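PDB 4PMH: pectinesterase from Sitophilus oryzae, which catalyses the hydrolysis of methyl esters in pectin, releasing methanol, and probably helps the weevil digest plant cell walls. Local coordinates for residues G174-I188 with Q199-R213. Numbering follows the deposited sequence.
Sequences GDQQAVALQTNSDQI and QDTLYAGSGSSSVER
Neighbouring coils of the right-handed parallel beta-helix of the pectinesterase family meet here, where Leu181 and Gln182 pair with Leu202 and Tyr203 in parallel. Tyr203 N hydrogen-bonds to Leu181 O at 2.8 Å, and Thr183 N to Tyr203 O at 3.0 Å. Where the strands begin, Thr201 O accepts from both Ala180 N and Leu181 N. Inside the coil, Leu202 CD1 packs on Leu181 CD2 and both side chains touch Tyr216.

On the other face, Gln182 lies alongside Tyr203, its amide turned 31° from the ring. Gln182 CG is anti to the backbone N (chi1 177°), and the extended chain brings Gln182 OE1 within 2.7 Å of Ser206 OG. Asn184 ND2 donates to Ser206 OG at 3.0 Å, and the oxygen lies near the Asn184 amide plane. Gln182 NE2 hydrogen-bonds to Thr150 OG1. The Tyr203 ring also stacks on Phe229 and lies near Trp292, a probable substrate-binding residue.

Part of the presumed active site lies at the start of the two segments. Asp200, the probable proton donor, runs beside Gln177, pointing the same way. Asp200 OD2 rests against the aliphatic part of Gln177, 3.1 Å from Gln177 CG. Outside the segments, the probable nucleophile Asp226 is close to Asp200. Gln177, a likely substrate ligand, turns its own OE1 to Gln110. Beside it runs Gln199, the likely transition-state stabilizer, and Ala178 N donates to Gln199 O.

Past the strands the chains turn into the next wall. A water accepts from Thr183 OG1 and donates to Ser185 O and Glu212 OE2. Arg213 then grips Asp186 side-on in a salt bridge, with the two planes only 11° apart. Arg213 NE and NH2 meet the syn lone pairs of Asp186 OD1 and OD2, with Arg213 NH2 2.9 Å from Asp186 OD2. Asp186 OD1 also takes Arg213 N on its anti lone pair at 2.8 Å. Val211 CG1 sits above one guanidinium face, offset toward its rim, while Arg213 NH1 donates to Leu27 O.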
loop_
_atom_site.group_PDB
_atom_site.type_symbol
_atom_site.label_atom_id
_atom_site.label_comp_id
_atom_site.label_asym_id
_atom_site.label_seq_id
_atom_site.Cartn_x
_atom_site.Cartn_y
_atom_site.Cartn_z
ATOM N N GLY A 174 -4.959 19.249 6.226
ATOM C CA GLY A 174 -5.852 18.150 5.869
ATOM C C GLY A 174 -5.805 17.768 4.394
ATOM O O GLY A 174 -6.428 16.806 3.990
ATOM N N ASP A 175 -5.087 18.527 3.571
ATOM C CA ASP A 175 -5.031 18.257 2.132
ATOM C C ASP A 175 -3.752 17.542 1.658
ATOM O O ASP A 175 -3.642 17.227 0.473
ATOM C CB ASP A 175 -5.200 19.573 1.333
ATOM C CG ASP A 175 -6.666 20.031 1.207
ATOM O OD1 ASP A 175 -7.579 19.346 1.717
ATOM O OD2 ASP A 175 -6.902 21.095 0.580
ATOM N N GLN A 176 -2.791 17.284 2.540
ATOM C CA GLN A 176 -1.498 16.730 2.091
ATOM C C GLN A 176 -1.488 15.202 1.889
ATOM O O GLN A 176 -1.950 14.473 2.737
ATOM C CB GLN A 176 -0.374 17.114 3.059
ATOM C CG GLN A 176 -0.064 18.615 3.093
ATOM C CD GLN A 176 1.193 18.921 3.874
ATOM O OE1 GLN A 176 1.663 18.096 4.668
ATOM N NE2 GLN A 176 1.762 20.108 3.650
ATOM N N GLN A 177 -0.914 14.754 0.770
ATOM C CA GLN A 177 -0.659 13.337 0.485
ATOM C C GLN A 177 0.795 13.080 0.833
ATOM O O GLN A 177 1.637 13.931 0.568
ATOM C CB GLN A 177 -0.850 13.027 -1.014
ATOM C CG GLN A 177 -2.220 13.362 -1.599
ATOM C CD GLN A 177 -2.381 14.843 -1.953
ATOM O OE1 GLN A 177 -1.422 15.614 -1.935
ATOM N NE2 GLN A 177 -3.608 15.243 -2.277
ATOM N N ALA A 178 1.110 11.921 1.407
ATOM C CA ALA A 178 2.493 11.629 1.788
ATOM C C ALA A 178 2.716 10.121 1.905
ATOM O O ALA A 178 2.247 9.483 2.840
ATOM C CB ALA A 178 2.841 12.322 3.096
ATOM N N VAL A 179 3.484 9.580 0.971
ATOM C CA VAL A 179 3.629 8.147 0.835
ATOM C C VAL A 179 4.769 7.642 1.712
ATOM O O VAL A 179 5.851 8.202 1.727
ATOM C CB VAL A 179 3.879 7.724 -0.640
ATOM C CG1 VAL A 179 4.111 6.210 -0.742
ATOM C CG2 VAL A 179 2.705 8.138 -1.514
ATOM N N ALA A 180 4.505 6.559 2.422
ATOM C CA ALA A 180 5.527 5.895 3.220
ATOM C C ALA A 180 6.218 4.853 2.378
ATOM O O ALA A 180 7.416 4.959 2.137
ATOM C CB ALA A 180 4.943 5.274 4.483
ATOM N N LEU A 181 5.465 3.849 1.930
ATOM C CA LEU A 181 5.977 2.823 1.031
ATOM C C LEU A 181 5.261 2.884 -0.321
ATOM O O LEU A 181 4.019 3.030 -0.390
ATOM C CB LEU A 181 5.803 1.436 1.662
ATOM C CG LEU A 181 6.195 0.205 0.864
ATOM C CD1 LEU A 181 7.694 0.237 0.593
ATOM C CD2 LEU A 181 5.830 -1.116 1.540
ATOM N N GLN A 182 6.052 2.775 -1.392
ATOM C CA GLN A 182 5.530 2.623 -2.749
ATOM C C GLN A 182 6.165 1.424 -3.428
ATOM O O GLN A 182 7.393 1.357 -3.523
ATOM C CB GLN A 182 5.818 3.848 -3.618
ATOM C CG GLN A 182 5.327 3.646 -5.048
ATOM C CD GLN A 182 5.667 4.768 -6.001
ATOM O OE1 GLN A 182 5.536 4.611 -7.224
ATOM N NE2 GLN A 182 6.074 5.911 -5.461
ATOM N N THR A 183 5.332 0.517 -3.943
ATOM C CA THR A 183 5.833 -0.645 -4.707
ATOM C C THR A 183 5.411 -0.503 -6.184
ATOM O O THR A 183 4.248 -0.200 -6.487
ATOM C CB THR A 183 5.356 -2.013 -4.120
ATOM O OG1 THR A 183 3.987 -2.234 -4.431
ATOM C CG2 THR A 183 5.546 -2.093 -2.609
ATOM N N ASN A 184 6.373 -0.718 -7.081
ATOM C CA ASN A 184 6.189 -0.562 -8.532
ATOM C C ASN A 184 6.462 -1.842 -9.320
ATOM O O ASN A 184 6.326 -1.849 -10.547
ATOM C CB ASN A 184 7.136 0.534 -9.004
ATOM C CG ASN A 184 6.944 0.918 -10.452
ATOM O OD1 ASN A 184 7.816 0.668 -11.280
ATOM N ND2 ASN A 184 5.842 1.589 -10.761
ATOM N N SER A 185 6.817 -2.920 -8.632
ATOM C CA SER A 185 7.272 -4.137 -9.283
ATOM C C SER A 185 6.613 -5.382 -8.739
ATOM O O SER A 185 5.885 -5.337 -7.763
ATOM C CB SER A 185 8.773 -4.296 -9.075
ATOM O OG SER A 185 9.464 -3.295 -9.767
ATOM N N ASP A 186 6.930 -6.497 -9.379
ATOM C CA ASP A 186 6.298 -7.784 -9.112
ATOM C C ASP A 186 7.110 -8.557 -8.066
ATOM O O ASP A 186 8.323 -8.382 -7.960
ATOM C CB ASP A 186 6.219 -8.567 -10.438
ATOM C CG ASP A 186 5.374 -9.853 -10.348
ATOM O OD1 ASP A 186 4.314 -9.868 -9.698
ATOM O OD2 ASP A 186 5.778 -10.853 -10.978
ATOM N N GLN A 187 6.406 -9.405 -7.312
ATOM C CA GLN A 187 6.955 -10.310 -6.308
ATOM C C GLN A 187 7.590 -9.629 -5.109
ATOM O O GLN A 187 8.610 -10.090 -4.587
ATOM C CB GLN A 187 7.912 -11.332 -6.954
ATOM C CG GLN A 187 7.241 -12.053 -8.106
ATOM C CD GLN A 187 8.109 -13.083 -8.768
ATOM O OE1 GLN A 187 9.066 -13.614 -8.171
ATOM N NE2 GLN A 187 7.779 -13.393 -10.024
ATOM N N ILE A 188 6.960 -8.554 -4.651
ATOM C CA ILE A 188 7.376 -7.872 -3.437
ATOM C C ILE A 188 6.728 -8.516 -2.211
ATOM O O ILE A 188 5.529 -8.818 -2.199
ATOM C CB ILE A 188 6.979 -6.382 -3.441
ATOM C CG1 ILE A 188 7.361 -5.716 -4.755
ATOM C CG2 ILE A 188 7.659 -5.657 -2.287
ATOM C CD1 ILE A 188 8.766 -5.995 -5.220
ATOM N N GLN A 199 -2.586 10.360 4.874
ATOM C CA GLN A 199 -3.170 10.223 3.542
ATOM C C GLN A 199 -2.149 9.586 2.604
ATOM O O GLN A 199 -1.043 10.080 2.502
ATOM C CB GLN A 199 -3.586 11.598 3.019
ATOM C CG GLN A 199 -4.379 11.578 1.733
ATOM C CD GLN A 199 -5.031 12.930 1.410
ATOM O OE1 GLN A 199 -5.043 13.857 2.235
ATOM N NE2 GLN A 199 -5.572 13.043 0.214
ATOM N N ASP A 200 -2.530 8.503 1.909
ATOM C CA ASP A 200 -1.676 7.841 0.906
ATOM C C ASP A 200 -0.465 7.122 1.502
ATOM O O ASP A 200 0.577 6.981 0.863
ATOM C CB ASP A 200 -1.225 8.815 -0.199
ATOM C CG ASP A 200 -2.390 9.361 -1.025
ATOM O OD1 ASP A 200 -3.536 8.919 -0.868
ATOM O OD2 ASP A 200 -2.140 10.241 -1.848
ATOM N N THR A 201 -0.621 6.636 2.722
ATOM C CA THR A 201 0.451 5.881 3.378
ATOM C C THR A 201 1.118 4.826 2.490
ATOM O O THR A 201 2.344 4.834 2.334
ATOM C CB THR A 201 -0.053 5.236 4.678
ATOM O OG1 THR A 201 -0.649 6.243 5.506
ATOM C CG2 THR A 201 1.061 4.497 5.409
ATOM N N LEU A 202 0.344 3.910 1.937
ATOM C CA LEU A 202 0.903 2.784 1.190
ATOM C C LEU A 202 0.411 2.838 -0.244
ATOM O O LEU A 202 -0.784 2.716 -0.498
ATOM C CB LEU A 202 0.540 1.434 1.826
ATOM C CG LEU A 202 0.776 0.195 0.964
ATOM C CD1 LEU A 202 2.210 0.142 0.470
ATOM C CD2 LEU A 202 0.441 -1.093 1.717
ATOM N N TYR A 203 1.342 3.055 -1.170
ATOM C CA TYR A 203 1.072 3.039 -2.599
ATOM C C TYR A 203 1.374 1.617 -3.065
ATOM O O TYR A 203 2.488 1.307 -3.466
ATOM C CB TYR A 203 1.963 4.051 -3.320
ATOM C CG TYR A 203 1.567 4.449 -4.744
ATOM C CD1 TYR A 203 0.562 3.794 -5.443
ATOM C CD2 TYR A 203 2.240 5.491 -5.402
ATOM C CE1 TYR A 203 0.221 4.176 -6.736
ATOM C CE2 TYR A 203 1.908 5.864 -6.702
ATOM C CZ TYR A 203 0.901 5.204 -7.357
ATOM O OH TYR A 203 0.555 5.559 -8.637
ATOM N N ALA A 204 0.361 0.758 -3.019
ATOM C CA ALA A 204 0.558 -0.676 -3.274
ATOM C C ALA A 204 0.298 -1.004 -4.748
ATOM O O ALA A 204 -0.844 -1.281 -5.159
ATOM C CB ALA A 204 -0.353 -1.494 -2.376
ATOM N N GLY A 205 1.362 -0.994 -5.547
ATOM C CA GLY A 205 1.251 -1.298 -6.983
ATOM C C GLY A 205 1.044 -0.019 -7.757
ATOM O O GLY A 205 -0.073 0.423 -7.984
ATOM N N SER A 206 2.154 0.607 -8.104
ATOM C CA SER A 206 2.160 1.887 -8.781
ATOM C C SER A 206 2.492 1.711 -10.273
ATOM O O SER A 206 2.469 2.676 -11.014
ATOM C CB SER A 206 3.197 2.814 -8.120
ATOM O OG SER A 206 4.540 2.265 -8.143
ATOM N N GLY A 207 2.829 0.492 -10.689
ATOM C CA GLY A 207 3.327 0.253 -12.046
ATOM C C GLY A 207 2.272 -0.224 -13.019
ATOM O O GLY A 207 1.094 -0.351 -12.661
ATOM N N SER A 208 2.694 -0.496 -14.256
ATOM C CA SER A 208 1.768 -0.825 -15.338
ATOM C C SER A 208 1.654 -2.318 -15.607
ATOM O O SER A 208 0.836 -2.720 -16.420
ATOM C CB SER A 208 2.196 -0.122 -16.633
ATOM O OG SER A 208 1.915 1.259 -16.562
ATOM N N SER A 209 2.466 -3.142 -14.961
ATOM C CA SER A 209 2.469 -4.558 -15.276
ATOM C C SER A 209 1.109 -5.207 -15.066
ATOM O O SER A 209 0.422 -4.957 -14.081
ATOM C CB SER A 209 3.524 -5.306 -14.477
ATOM O OG SER A 209 3.559 -6.669 -14.874
ATOM N N SER A 210 0.727 -6.049 -16.017
ATOM C CA SER A 210 -0.499 -6.830 -15.919
ATOM C C SER A 210 -0.424 -7.740 -14.705
ATOM O O SER A 210 -1.433 -8.042 -14.092
ATOM C CB SER A 210 -0.699 -7.656 -17.194
ATOM O OG SER A 210 -1.097 -6.808 -18.257
ATOM N N VAL A 211 0.790 -8.168 -14.394
ATOM C CA VAL A 211 1.078 -8.987 -13.242
ATOM C C VAL A 211 2.066 -8.226 -12.343
ATOM O O VAL A 211 3.255 -8.129 -12.641
ATOM C CB VAL A 211 1.634 -10.348 -13.719
ATOM C CG1 VAL A 211 2.259 -11.150 -12.599
ATOM C CG2 VAL A 211 0.514 -11.144 -14.378
ATOM N N GLU A 212 1.549 -7.652 -11.264
ATOM C CA GLU A 212 2.341 -6.836 -10.326
ATOM C C GLU A 212 1.863 -7.199 -8.924
ATOM O O GLU A 212 0.961 -6.570 -8.384
ATOM C CB GLU A 212 2.167 -5.332 -10.591
ATOM C CG GLU A 212 3.186 -4.457 -9.861
ATOM C CD GLU A 212 2.929 -2.955 -10.000
ATOM O OE1 GLU A 212 2.187 -2.534 -10.907
ATOM O OE2 GLU A 212 3.449 -2.179 -9.182
ATOM N N ARG A 213 2.488 -8.236 -8.364
ATOM C CA ARG A 213 1.999 -8.892 -7.170
ATOM C C ARG A 213 2.831 -8.538 -5.937
ATOM O O ARG A 213 4.056 -8.461 -6.000
ATOM C CB ARG A 213 2.030 -10.407 -7.366
ATOM C CG ARG A 213 1.119 -10.860 -8.498
ATOM C CD ARG A 213 1.439 -12.273 -8.937
ATOM N NE ARG A 213 2.717 -12.349 -9.641
ATOM C CZ ARG A 213 3.096 -13.367 -10.422
ATOM N NH1 ARG A 213 2.301 -14.424 -10.616
ATOM N NH2 ARG A 213 4.281 -13.316 -11.031
HETATM O O HOH W 1 -0.649 12.682 4.940
HETATM O O HOH W 2 3.932 -3.590 -6.728
HETATM O O HOH W 3 4.355 -2.619 -12.807
HETATM O O HOH W 4 4.048 -5.740 -5.999
#